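Local coordinates for protein Maltose/maltodextrin transport permease homologue (PDB 6FFL) that probably helps import maltodextrins as the maltose-binding part of a fused ABC transporter permease, this domain binding maltotriose outside the membrane-spanning portion, at residues 295-300 / 311-316; 79-84 / 272-277; 141-146 / 153-158; 172-177 / 257-262; 250-255 / 331-336. All coordinates share one frame; numbering follows the deposited sequence.

Contact 1: residues 295-300 / 311-316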
# COMPACT_ATOMS: atom_id res chain seq x y z
N THR A 295 6.99 16.72 -5.98
CA THR A 295 7.08 16.66 -4.53
C THR A 295 6.92 18.03 -3.89
O THR A 295 7.00 18.14 -2.66
CB THR A 295 8.41 16.02 -4.10
OG1 THR A 295 9.50 16.77 -4.63
CG2 THR A 295 8.50 14.56 -4.58
N SER A 296 6.67 19.07 -4.68
CA SER A 296 6.52 20.42 -4.14
C SER A 296 5.21 20.53 -3.38
O SER A 296 4.26 19.77 -3.59
CB SER A 296 6.59 21.48 -5.25
OG SER A 296 5.44 21.49 -6.08
N THR A 297 5.16 21.50 -2.47
CA THR A 297 3.99 21.62 -1.60
C THR A 297 2.71 21.93 -2.38
O THR A 297 1.66 21.35 -2.04
CB THR A 297 4.28 22.65 -0.50
OG1 THR A 297 5.12 22.03 0.48
CG2 THR A 297 2.97 23.12 0.20
N PRO A 298 2.71 22.77 -3.42
CA PRO A 298 1.48 22.92 -4.22
C PRO A 298 0.93 21.61 -4.77
O PRO A 298 -0.29 21.40 -4.73
CB PRO A 298 1.91 23.89 -5.32
CG PRO A 298 2.93 24.75 -4.66
CD PRO A 298 3.71 23.81 -3.77
N VAL A 299 1.80 20.70 -5.24
CA VAL A 299 1.30 19.42 -5.74
C VAL A 299 0.86 18.51 -4.59
O VAL A 299 -0.17 17.83 -4.69
CB VAL A 299 2.37 18.73 -6.62
CG1 VAL A 299 1.89 17.33 -7.01
CG2 VAL A 299 2.65 19.56 -7.86
N GLN A 300 1.62 18.48 -3.50
CA GLN A 300 1.21 17.67 -2.35
C GLN A 300 -0.16 18.10 -1.83
O GLN A 300 -0.99 17.26 -1.46
CB GLN A 300 2.24 17.78 -1.23
CG GLN A 300 3.61 17.21 -1.58
CD GLN A 300 4.41 16.85 -0.34
OE1 GLN A 300 3.85 16.75 0.75
NE2 GLN A 300 5.72 16.65 -0.51
N PRO A 311 0.18 14.96 3.42
CA PRO A 311 1.44 15.34 2.77
C PRO A 311 2.66 14.80 3.50
O PRO A 311 2.67 14.65 4.72
CB PRO A 311 1.42 16.88 2.82
CG PRO A 311 -0.05 17.22 2.82
CD PRO A 311 -0.68 16.14 3.68
N SER A 312 3.72 14.58 2.73
CA SER A 312 5.01 14.25 3.33
C SER A 312 5.75 15.49 3.81
O SER A 312 6.57 15.39 4.73
CB SER A 312 5.86 13.49 2.31
OG SER A 312 6.03 14.26 1.14
N ASN A 313 5.52 16.64 3.18
CA ASN A 313 6.20 17.86 3.59
C ASN A 313 5.61 18.36 4.90
O ASN A 313 4.39 18.46 5.04
CB ASN A 313 6.08 18.92 2.50
CG ASN A 313 6.75 20.22 2.88
OD1 ASN A 313 6.22 20.98 3.69
ND2 ASN A 313 7.93 20.47 2.31
N LEU A 314 6.48 18.64 5.88
CA LEU A 314 6.01 18.93 7.23
C LEU A 314 5.27 20.26 7.29
O LEU A 314 4.21 20.35 7.93
CB LEU A 314 7.19 18.92 8.21
CG LEU A 314 7.92 17.56 8.30
CD1 LEU A 314 9.14 17.62 9.21
CD2 LEU A 314 6.97 16.43 8.75
N GLN A 315 5.80 21.30 6.64
CA GLN A 315 5.09 22.59 6.67
C GLN A 315 3.77 22.53 5.91
O GLN A 315 2.83 23.26 6.26
CB GLN A 315 5.97 23.71 6.10
CG GLN A 315 5.42 25.14 6.33
CD GLN A 315 5.15 25.47 7.80
OE1 GLN A 315 5.80 24.94 8.70
NE2 GLN A 315 4.20 26.37 8.05
N ALA A 316 3.67 21.69 4.88
CA ALA A 316 2.41 21.59 4.13
C ALA A 316 1.27 21.10 5.02
O ALA A 316 0.10 21.38 4.73
CB ALA A 316 2.57 20.64 2.94

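Contact 2: residues 79-84 / 272-277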
# COMPACT_ATOMS: atom_id res chain seq x y z
N ARG A 79 19.17 6.12 -8.88
CA ARG A 79 20.25 7.01 -8.44
C ARG A 79 20.05 7.42 -6.98
O ARG A 79 18.92 7.70 -6.57
CB ARG A 79 20.28 8.27 -9.29
CG ARG A 79 20.41 8.03 -10.78
CD ARG A 79 20.28 9.33 -11.56
NE ARG A 79 20.74 9.15 -12.94
CZ ARG A 79 21.89 9.61 -13.41
NH1 ARG A 79 22.69 10.33 -12.64
NH2 ARG A 79 22.21 9.37 -14.68
N PRO A 80 21.11 7.48 -6.18
CA PRO A 80 20.99 8.12 -4.86
C PRO A 80 20.58 9.58 -5.06
O PRO A 80 21.09 10.25 -5.95
CB PRO A 80 22.40 8.02 -4.27
CG PRO A 80 23.12 7.02 -5.11
CD PRO A 80 22.50 7.07 -6.47
N LEU A 81 19.65 10.04 -4.24
CA LEU A 81 19.10 11.39 -4.39
C LEU A 81 19.80 12.42 -3.52
O LEU A 81 19.55 13.62 -3.69
CB LEU A 81 17.60 11.39 -4.07
CG LEU A 81 16.79 10.52 -5.02
CD1 LEU A 81 15.33 10.50 -4.61
CD2 LEU A 81 16.97 11.00 -6.46
N ASP A 82 20.65 11.99 -2.59
CA ASP A 82 21.26 12.90 -1.63
C ASP A 82 22.02 14.02 -2.32
O ASP A 82 21.88 15.19 -1.96
CB ASP A 82 22.17 12.10 -0.70
CG ASP A 82 21.42 10.99 0.02
OD1 ASP A 82 21.26 9.89 -0.56
OD2 ASP A 82 20.94 11.26 1.14
N GLU A 83 22.84 13.68 -3.31
CA GLU A 83 23.59 14.70 -4.03
C GLU A 83 22.71 15.44 -5.03
O GLU A 83 22.99 16.60 -5.35
CB GLU A 83 24.78 14.05 -4.75
CG GLU A 83 25.52 12.98 -3.94
CD GLU A 83 24.82 11.61 -3.94
OE1 GLU A 83 23.75 11.49 -4.58
OE2 GLU A 83 25.33 10.68 -3.29
N VAL A 84 21.65 14.79 -5.52
CA VAL A 84 20.76 15.42 -6.49
C VAL A 84 19.96 16.54 -5.84
O VAL A 84 19.88 17.66 -6.37
CB VAL A 84 19.82 14.36 -7.10
CG1 VAL A 84 18.78 15.02 -7.99
CG2 VAL A 84 20.63 13.32 -7.88
N TYR A 272 9.01 8.78 -5.61
CA TYR A 272 9.72 8.87 -6.88
C TYR A 272 11.18 8.47 -6.73
O TYR A 272 11.84 8.82 -5.75
CB TYR A 272 9.63 10.29 -7.43
CG TYR A 272 8.21 10.77 -7.70
CD1 TYR A 272 7.60 10.51 -8.92
CD2 TYR A 272 7.50 11.48 -6.74
CE1 TYR A 272 6.31 10.95 -9.19
CE2 TYR A 272 6.20 11.91 -6.99
CZ TYR A 272 5.61 11.64 -8.22
OH TYR A 272 4.32 12.05 -8.49
N SER A 273 11.68 7.73 -7.72
CA SER A 273 13.10 7.44 -7.87
C SER A 273 13.53 7.84 -9.27
O SER A 273 12.72 7.85 -10.20
CB SER A 273 13.42 5.95 -7.66
OG SER A 273 13.03 5.50 -6.36
N LEU A 274 14.82 8.18 -9.42
CA LEU A 274 15.42 8.54 -10.70
C LEU A 274 16.19 7.35 -11.29
O LEU A 274 17.02 6.74 -10.60
CB LEU A 274 16.37 9.72 -10.51
CG LEU A 274 15.79 11.11 -10.21
CD1 LEU A 274 16.93 12.10 -10.00
CD2 LEU A 274 14.91 11.59 -11.35
N ASN A 275 15.92 7.04 -12.56
CA ASN A 275 16.64 5.99 -13.28
C ASN A 275 18.13 6.28 -13.32
O ASN A 275 18.56 7.41 -13.60
CB ASN A 275 16.07 5.88 -14.70
CG ASN A 275 16.37 4.55 -15.36
OD1 ASN A 275 17.38 3.90 -15.07
ND2 ASN A 275 15.49 4.13 -16.28
N ALA A 276 18.93 5.25 -13.04
CA ALA A 276 20.36 5.36 -13.29
C ALA A 276 20.65 5.59 -14.77
O ALA A 276 21.65 6.24 -15.11
CB ALA A 276 21.05 4.10 -12.78
N ASN A 277 19.80 5.07 -15.66
CA ASN A 277 19.92 5.27 -17.11
C ASN A 277 19.24 6.57 -17.50
O ASN A 277 18.03 6.71 -17.32
CB ASN A 277 19.25 4.14 -17.88
CG ASN A 277 19.84 2.78 -17.60
OD1 ASN A 277 21.06 2.64 -17.52
ND2 ASN A 277 18.98 1.77 -17.46
O HOH W 1 16.34 7.54 -7.11

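Contact 3: residues 141-146 / 153-158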
# COMPACT_ATOMS: atom_id res chain seq x y z
N LYS A 141 -24.31 -10.63 10.72
CA LYS A 141 -25.60 -9.97 10.55
C LYS A 141 -25.67 -9.21 9.23
O LYS A 141 -26.75 -9.08 8.65
CB LYS A 141 -25.87 -9.03 11.74
CG LYS A 141 -26.10 -9.79 13.03
CD LYS A 141 -26.77 -8.94 14.09
CE LYS A 141 -25.98 -7.69 14.35
NZ LYS A 141 -26.30 -7.10 15.68
N MET A 142 -24.53 -8.74 8.74
CA MET A 142 -24.46 -7.94 7.52
C MET A 142 -24.32 -8.79 6.25
O MET A 142 -24.32 -8.23 5.15
CB MET A 142 -23.29 -6.97 7.61
CG MET A 142 -23.47 -5.83 8.59
SD MET A 142 -24.91 -4.82 8.19
CE MET A 142 -25.21 -4.02 9.76
N THR A 143 -24.18 -10.11 6.38
CA THR A 143 -24.12 -11.03 5.25
C THR A 143 -25.52 -11.57 5.02
O THR A 143 -26.07 -12.27 5.88
CB THR A 143 -23.14 -12.17 5.52
OG1 THR A 143 -21.86 -11.63 5.90
CG2 THR A 143 -22.96 -13.04 4.28
N VAL A 144 -26.11 -11.27 3.86
CA VAL A 144 -27.53 -11.52 3.66
C VAL A 144 -27.78 -12.14 2.29
O VAL A 144 -27.20 -11.71 1.28
CB VAL A 144 -28.36 -10.24 3.85
CG1 VAL A 144 -27.70 -9.07 3.16
CG2 VAL A 144 -29.79 -10.43 3.34
N ASP A 145 -28.66 -13.14 2.25
CA ASP A 145 -29.11 -13.80 1.03
C ASP A 145 -30.60 -13.50 0.95
O ASP A 145 -31.41 -14.16 1.62
CB ASP A 145 -28.81 -15.29 1.09
CG ASP A 145 -29.51 -16.09 0.00
OD1 ASP A 145 -30.04 -15.50 -0.97
OD2 ASP A 145 -29.52 -17.33 0.12
N THR A 146 -30.96 -12.49 0.16
CA THR A 146 -32.34 -12.03 0.11
C THR A 146 -33.29 -13.13 -0.35
O THR A 146 -34.37 -13.31 0.23
CB THR A 146 -32.44 -10.82 -0.81
OG1 THR A 146 -31.61 -9.77 -0.29
CG2 THR A 146 -33.87 -10.34 -0.92
N ASP A 153 -26.13 -11.66 -1.49
CA ASP A 153 -26.38 -10.35 -2.07
C ASP A 153 -25.52 -9.26 -1.45
O ASP A 153 -25.05 -8.36 -2.15
CB ASP A 153 -27.86 -9.98 -1.90
CG ASP A 153 -28.77 -11.02 -2.50
OD1 ASP A 153 -29.53 -11.66 -1.74
OD2 ASP A 153 -28.73 -11.20 -3.73
N ARG A 154 -25.30 -9.32 -0.14
CA ARG A 154 -24.46 -8.35 0.55
C ARG A 154 -23.54 -9.10 1.50
O ARG A 154 -23.97 -10.05 2.17
CB ARG A 154 -25.30 -7.31 1.31
CG ARG A 154 -26.43 -6.70 0.49
CD ARG A 154 -26.88 -5.34 1.03
NE ARG A 154 -27.55 -5.45 2.33
CZ ARG A 154 -28.87 -5.59 2.48
NH1 ARG A 154 -29.66 -5.64 1.42
NH2 ARG A 154 -29.39 -5.67 3.70
N TRP A 155 -22.28 -8.68 1.55
CA TRP A 155 -21.26 -9.32 2.37
C TRP A 155 -20.98 -8.48 3.60
O TRP A 155 -21.01 -7.25 3.55
CB TRP A 155 -19.97 -9.51 1.57
CG TRP A 155 -20.12 -10.61 0.60
CD1 TRP A 155 -20.40 -10.51 -0.73
CD2 TRP A 155 -20.05 -12.01 0.89
NE1 TRP A 155 -20.49 -11.76 -1.28
CE2 TRP A 155 -20.28 -12.70 -0.31
CE3 TRP A 155 -19.81 -12.74 2.06
CZ2 TRP A 155 -20.28 -14.09 -0.38
CZ3 TRP A 155 -19.81 -14.12 1.99
CH2 TRP A 155 -20.04 -14.78 0.78
N GLY A 156 -20.72 -9.15 4.72
CA GLY A 156 -20.34 -8.42 5.91
C GLY A 156 -19.00 -7.73 5.76
O GLY A 156 -18.81 -6.60 6.21
N LEU A 157 -18.05 -8.40 5.10
CA LEU A 157 -16.69 -7.90 5.01
C LEU A 157 -16.08 -8.34 3.69
O LEU A 157 -16.22 -9.50 3.30
CB LEU A 157 -15.83 -8.43 6.17
CG LEU A 157 -14.33 -8.12 6.14
CD1 LEU A 157 -14.09 -6.61 6.23
CD2 LEU A 157 -13.62 -8.84 7.29
N VAL A 158 -15.37 -7.43 3.01
CA VAL A 158 -14.62 -7.77 1.81
C VAL A 158 -13.22 -7.20 1.93
O VAL A 158 -13.02 -6.11 2.48
CB VAL A 158 -15.28 -7.25 0.51
CG1 VAL A 158 -16.65 -7.93 0.29
CG2 VAL A 158 -15.42 -5.72 0.54
O HOH W 2 -30.51 -13.89 -2.93

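Contact 4: residues 172-177 / 257-262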
# COMPACT_ATOMS: atom_id res chain seq x y z
N PRO A 172 1.65 -9.80 13.44
CA PRO A 172 2.13 -9.43 14.78
C PRO A 172 1.04 -9.46 15.84
O PRO A 172 1.37 -9.60 17.02
CB PRO A 172 2.67 -8.01 14.59
CG PRO A 172 1.97 -7.48 13.37
CD PRO A 172 1.81 -8.68 12.48
N ALA A 173 -0.24 -9.34 15.47
CA ALA A 173 -1.29 -9.45 16.47
C ALA A 173 -1.42 -10.88 16.99
O ALA A 173 -1.95 -11.08 18.09
CB ALA A 173 -2.63 -8.97 15.89
N PHE A 174 -0.95 -11.86 16.23
CA PHE A 174 -0.94 -13.25 16.68
C PHE A 174 0.41 -13.67 17.24
O PHE A 174 0.56 -14.83 17.62
CB PHE A 174 -1.34 -14.18 15.53
CG PHE A 174 -2.81 -14.17 15.22
CD1 PHE A 174 -3.72 -14.75 16.10
CD2 PHE A 174 -3.29 -13.59 14.06
CE1 PHE A 174 -5.07 -14.75 15.82
CE2 PHE A 174 -4.65 -13.57 13.78
CZ PHE A 174 -5.54 -14.16 14.66
N GLY A 175 1.37 -12.76 17.32
CA GLY A 175 2.69 -13.10 17.82
C GLY A 175 3.81 -12.36 17.11
O GLY A 175 3.81 -11.13 17.04
N GLU A 176 4.77 -13.10 16.58
CA GLU A 176 6.00 -12.49 16.09
C GLU A 176 5.77 -11.73 14.78
O GLU A 176 4.96 -12.12 13.94
CB GLU A 176 7.06 -13.57 15.88
CG GLU A 176 7.49 -14.30 17.14
CD GLU A 176 8.00 -15.70 16.85
OE1 GLU A 176 7.18 -16.65 16.81
OE2 GLU A 176 9.23 -15.84 16.65
N ALA A 177 6.52 -10.64 14.61
CA ALA A 177 6.60 -9.95 13.33
C ALA A 177 7.14 -10.88 12.25
O ALA A 177 7.81 -11.87 12.54
CB ALA A 177 7.49 -8.71 13.44
N SER A 257 -9.49 -10.56 19.45
CA SER A 257 -10.03 -10.80 20.79
C SER A 257 -9.16 -11.76 21.60
O SER A 257 -8.96 -11.55 22.80
CB SER A 257 -11.46 -11.35 20.69
OG SER A 257 -12.36 -10.30 20.36
N GLU A 258 -8.64 -12.80 20.95
CA GLU A 258 -7.90 -13.84 21.66
C GLU A 258 -6.55 -13.36 22.19
O GLU A 258 -6.02 -13.95 23.14
CB GLU A 258 -7.67 -15.04 20.73
CG GLU A 258 -8.89 -15.94 20.53
CD GLU A 258 -9.94 -15.37 19.56
OE1 GLU A 258 -9.67 -14.37 18.85
OE2 GLU A 258 -11.04 -15.97 19.49
N THR A 259 -5.98 -12.31 21.60
CA THR A 259 -4.64 -11.87 21.95
C THR A 259 -4.58 -10.48 22.55
O THR A 259 -3.57 -10.13 23.16
CB THR A 259 -3.72 -11.90 20.71
OG1 THR A 259 -4.02 -10.78 19.87
CG2 THR A 259 -3.93 -13.20 19.91
N GLY A 260 -5.65 -9.69 22.42
CA GLY A 260 -5.61 -8.33 22.91
C GLY A 260 -4.74 -7.39 22.10
O GLY A 260 -4.42 -6.30 22.58
N LYS A 261 -4.35 -7.78 20.89
CA LYS A 261 -3.42 -7.00 20.08
C LYS A 261 -4.12 -6.42 18.86
O LYS A 261 -4.90 -7.11 18.20
CB LYS A 261 -2.22 -7.84 19.63
CG LYS A 261 -1.56 -8.66 20.73
CD LYS A 261 -0.94 -7.78 21.80
CE LYS A 261 -0.43 -8.63 22.98
NZ LYS A 261 -1.41 -8.76 24.13
N TRP A 262 -3.81 -5.17 18.57
CA TRP A 262 -4.26 -4.53 17.34
C TRP A 262 -3.44 -5.04 16.17
O TRP A 262 -2.20 -5.01 16.21
CB TRP A 262 -4.09 -3.02 17.44
CG TRP A 262 -4.97 -2.37 18.44
CD1 TRP A 262 -4.62 -1.93 19.69
CD2 TRP A 262 -6.35 -2.07 18.29
NE1 TRP A 262 -5.71 -1.38 20.32
CE2 TRP A 262 -6.79 -1.46 19.48
CE3 TRP A 262 -7.27 -2.27 17.25
CZ2 TRP A 262 -8.10 -1.03 19.67
CZ3 TRP A 262 -8.58 -1.85 17.44
CH2 TRP A 262 -8.98 -1.24 18.64

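Contact 5: residues 250-255 / 331-336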
# COMPACT_ATOMS: atom_id res chain seq x y z
N ILE A 250 -13.87 5.30 8.87
CA ILE A 250 -12.64 4.51 8.93
C ILE A 250 -12.34 4.20 10.39
O ILE A 250 -12.79 4.91 11.30
CB ILE A 250 -11.43 5.20 8.27
CG1 ILE A 250 -11.05 6.50 8.99
CG2 ILE A 250 -11.69 5.47 6.78
CD1 ILE A 250 -9.71 7.08 8.48
N ALA A 251 -11.61 3.10 10.61
CA ALA A 251 -11.29 2.66 11.96
C ALA A 251 -10.08 1.73 11.89
O ALA A 251 -9.73 1.23 10.82
CB ALA A 251 -12.46 1.92 12.62
N ARG A 252 -9.47 1.49 13.05
CA ARG A 252 -8.46 0.44 13.12
C ARG A 252 -9.04 -0.90 12.67
O ARG A 252 -10.20 -1.22 12.96
CB ARG A 252 -7.94 0.31 14.56
CG ARG A 252 -7.17 1.50 15.05
CD ARG A 252 -6.69 1.29 16.48
NE ARG A 252 -5.82 2.39 16.89
CZ ARG A 252 -5.25 2.49 18.08
NH1 ARG A 252 -5.43 1.55 18.98
NH2 ARG A 252 -4.47 3.54 18.35
N ILE A 253 -8.22 -1.70 11.98
CA ILE A 253 -8.57 -3.12 11.83
C ILE A 253 -8.77 -3.65 13.25
O ILE A 253 -7.92 -3.41 14.11
CB ILE A 253 -7.50 -3.91 11.07
CG1 ILE A 253 -7.38 -3.40 9.63
CG2 ILE A 253 -7.82 -5.40 11.07
CD1 ILE A 253 -6.09 -3.89 8.91
N PRO A 254 -9.88 -4.31 13.54
CA PRO A 254 -10.23 -4.58 14.95
C PRO A 254 -9.21 -5.45 15.67
O PRO A 254 -8.59 -6.35 15.09
CB PRO A 254 -11.59 -5.28 14.84
CG PRO A 254 -12.19 -4.73 13.60
CD PRO A 254 -11.02 -4.55 12.64
N MET A 255 -9.05 -5.17 16.96
CA MET A 255 -8.16 -5.93 17.82
C MET A 255 -8.55 -7.41 17.83
O MET A 255 -9.73 -7.76 17.86
CB MET A 255 -8.21 -5.34 19.23
CG MET A 255 -7.60 -6.17 20.35
SD MET A 255 -7.95 -5.45 21.99
CE MET A 255 -6.96 -3.97 21.90
N SER A 331 -7.09 8.64 11.07
CA SER A 331 -6.00 8.02 10.33
C SER A 331 -4.71 8.03 11.14
O SER A 331 -3.94 7.06 11.11
CB SER A 331 -5.82 8.74 9.00
OG SER A 331 -4.78 8.13 8.25
N ALA A 332 -4.45 9.12 11.87
CA ALA A 332 -3.26 9.16 12.72
C ALA A 332 -3.37 8.14 13.84
O ALA A 332 -2.37 7.49 14.20
CB ALA A 332 -3.04 10.57 13.27
N ASP A 333 -4.57 7.95 14.39
CA ASP A 333 -4.77 6.94 15.42
C ASP A 333 -4.61 5.53 14.86
O ASP A 333 -4.20 4.61 15.59
CB ASP A 333 -6.15 7.11 16.06
CG ASP A 333 -6.48 6.02 17.04
OD1 ASP A 333 -5.99 6.07 18.18
OD2 ASP A 333 -7.23 5.09 16.66
N ILE A 334 -4.92 5.33 13.58
CA ILE A 334 -4.70 4.04 12.94
C ILE A 334 -3.22 3.78 12.75
O ILE A 334 -2.71 2.69 13.04
CB ILE A 334 -5.47 3.97 11.60
CG1 ILE A 334 -6.98 3.95 11.85
CG2 ILE A 334 -5.02 2.76 10.76
CD1 ILE A 334 -7.80 4.34 10.64
N MET A 335 -2.49 4.79 12.27
CA MET A 335 -1.05 4.65 12.05
C MET A 335 -0.28 4.50 13.35
O MET A 335 0.84 3.97 13.34
CB MET A 335 -0.54 5.86 11.26
CG MET A 335 -0.96 5.86 9.78
SD MET A 335 -0.21 7.20 8.83
CE MET A 335 -1.15 8.62 9.42
N GLU A 336 -0.86 4.93 14.47
CA GLU A 336 -0.18 4.88 15.76
C GLU A 336 0.16 3.46 16.17
O GLU A 336 1.17 3.23 16.86
CB GLU A 336 -1.08 5.56 16.80
CG GLU A 336 -0.79 5.28 18.26
CD GLU A 336 -1.86 5.88 19.16
OE1 GLU A 336 -2.20 7.07 18.96
OE2 GLU A 336 -2.37 5.16 20.05

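Contact 1: residues 295-300 / 311-316
The side-chain amide of Gln300 points its oxygen at the backbone of 311-316. Asn313 N lies in the plane of that amide and bonds to a lone pair of Gln300 OE1, at 3.0 Å and nearly straight (171°). Ser312 N is also close to Gln300 OE1, at 2.9 Å. Gln300 NE2 gives a hydrogen bond to Thr295 O at 2.9 Å, tilted 26° out of the amide plane. Gln300 NE2 also lies 2.9 Å from Ser312 OG. Both ends of the buried amide are therefore engaged, which should fix its rotation. Pro311 CB packs 3.2 Å from Gln300 OE1. The contact joins the first turn of helix 297-307 to the loop after strand 310-311, a short strand paired with 111-112 in this solute-binding fold. Asn313 forms an Asx motif. A lone pair of Asn313 OD1, in the carbonyl plane, takes Ala316 N at 2.9 Å. The chain bends there, and Ala316 CB meets Thr297 CG2 at 3.7 Å. Thr297 crosses Asn313 at about a right angle, Thr297 OG1 lying 3.4 Å from Asn313 CG. Ser312 OG is hydrogen-bonded to Gly109 O, and Phe93 packs against Gln300, Ser312 and Asn313.

Contact 2: residues 79-84 / 272-277
Arg79 starts with CG anti to its carbonyl carbon (chi1 -56°) and then runs extended to NE, which carries the guanidinium alongside the backbone of 274-276. Leu274 likewise has CG anti to the carbonyl carbon (chi1 -70°), and its CD1 reaches the apolar side chains of 79-84. The backbone of Arg79 is held first. Its N gives a hydrogen bond to Leu274 O at 2.8 Å. A water receives Leu274 N at 2.8 Å and donates to Arg79 O at 2.6 Å, which makes a second, water-mediated link between the same two residues. The side chain adds another bond. Arg79 NE donates to Asn275 O at 2.9 Å, with the oxygen at the edge of the guanidinium and almost in its plane. Arg79 NH2 comes within 3.2 Å of Ala276 O. Beside this polar line, Leu81 CD2 meets Leu274 CD1 at 3.7 Å. Val84 and Leu274 touch tip to tip, CG1 to CD1, at 4.0 Å. Asn275 OD1 accepts Asn277 N in an Asx turn near the end of strand 266-274. That strand belongs to the large mixed sheet of the solute-binding fold. It pairs antiparallel with strands 61-65 and 104-109. Tyr284 of helix 281-294 packs on Arg79 and Val84, and Leu61 of strand 61-65 touches Leu274.

Contact 3: residues 141-146 / 153-158
Val144 and Arg154 form an antiparallel hydrogen-bonded pair, and a classic beta bulge sets both Asp153 and Arg154 opposite Val144. Val144 N bonds to Arg154 O at 3.0 Å. Val144 O takes Asp153 N at 3.0 Å and, weakly, Arg154 N. The pairing closes the short loop between helix 132-142 and strand 157-158, an outer strand of the four-stranded mixed sheet. Thr143 carries the helix-side end of the pairing. Its OG1 sits anti to the carbonyl carbon (chi1 -54°), beside its own backbone N. From there Thr143 OG1 accepts Gly156 N at 3.0 Å with a bent angle of 136°. The same hydroxyl is hydrogen-bonded to Gly139 O. Gly156 has no side chain, which leaves room for Thr143 OG1 beside its backbone. Met142 CB touches Gly156 CA. Thr143 CG2, anti to the backbone N, rests obliquely near Trp155 CE3 at 3.9 Å. The indole packs on Pro211 and on Leu222 of helix 216-224. In the conformers given, Val144 CG1 lies over one face of the Arg154 guanidinium, toward its rim. The arginine is bent at chi3 (-69°), which folds it back over the valine. Both side chains have a second conformer, and this packing is tentative. At the far end two like-charged carboxylates lie near each other, Asp145 OD1 3.9 Å from Asp153 OD1, their planes clearly inclined. Gly150 N bonds to Asp145 OD2. A water is close to both groups, 2.6 Å from Asp145 OD1 and 2.7 Å from Asp153 OD1.

Contact 4: residues 172-177 / 257-262
Thr259 OG1 donates a hydrogen bond to Ala173 O at 2.7 Å. Thr259 OG1 also accepts Lys261 N at 3.2 Å, in an ST turn. The contact joins the weakly bonded end of helix 170-173 to the loop between strands 248-251 and 266-274. It lies at the surface of the solute-binding domain. One hydroxyl thus serves both segments: its proton reaches across, and its oxygen holds its own turn. The threonine torsion explains this. OG1 lies between the backbone N and the carbonyl carbon (chi1 76°), where it faces both Ala173 and the N-H two residues on. Thr259 CG2 then falls beside Ala173 O and the Phe174 ring, 4.1 Å from Phe174 CD1. The two side chains cross at about a right angle. Beside this bond, Ala173 CB packs on Lys261 CB at 3.9 Å and on Lys261 O at 3.7 Å. Lys261 CB also lies near Ala173 O, which is flanked by Thr259 and Lys261 carbons. Further out, Gly175, with positive phi, ends the helical geometry, and its N bonds to Pro172 O. Phe174 is backed by Ala192, Asp195 and Thr196 of helix 191-205. Trp262 makes a cation-pi contact with Arg252, and its side chain is about 5 Å from a bound platinum ion. Gly260, also with positive phi, lets the loop turn tightly. The lysine chain is bent at chi2 (-65°) and again at chi4, which curls its amine back to its own turn: Lys261 NZ meets Thr259 O at 2.7 Å, nearly along the C=O axis.

Contact 5: residues 250-255 / 331-336
Asp333 O is gripped by two nitrogens of one arginine. Arg252 NE and Arg252 NH2 each donate to it at 3.0 Å, and both arrive from the same face of the carbonyl plane. The oxygen lies close to the guanidinium plane, a side-on grip on a single atom. Arg252 reaches it with an extended chain (chi2 -180°, chi3 174°) that slides past Ile334. Glu336 OE2 is a further partner at the guanidinium edge, 3.2 Å from Arg252 NH2, in a salt bridge whose hydrogen bond is weak. In the Asp333 conformer given, OD1 makes a salt bridge to Arg252 NH2 at 3.0 Å and the carboxylate is nearly parallel to the guanidinium. A second conformer exists, so this bridge may be partial. The apolar half lies beside strand 248-251, an outer strand of the four-stranded mixed sheet in this two-lobed solute-binding fold. Ile250 CD1 meets Ile334 CD1 at 4.0 Å, and Ile334 CD1 also packs on Ala251 O at 3.7 Å. Met117 of the neighbouring strand 116-121 touches both isoleucines. Ser331 OG is hydrogen-bonded to His115. The contact thus ties the strand's end to helix 328-335. A backbone carbonyl, Glu336 and, in the conformer given, the Asp333 carboxylate meet one arginine, which would probably stabilise its positive charge and hold its guanidinium plane in place.

From the N terminus, residues 79-84 open contact 2, whose long loop closes at 272-277 and ties 79-84 to strand 266-274 of the large sheet. Contact 3 lies inside it and closes a short loop between 141-146 and 153-158. Contact 4, also nested in contact 2, ties helix 170-173 to the loop before strand 266-274. Contact 5 opens at 250-255, before contacts 4 and 2 have closed, and crosses both on its way to 331-336. Contact 1 is nested within contact 5. Contacts 3 and 5 reach the same four-stranded sheet, and contacts 4 and 5 touch through Trp262. Contacts 1 and 2 meet where Thr295 packs on Tyr272. Contact 2 lies across the chain's centre from contacts 3, 4 and 5.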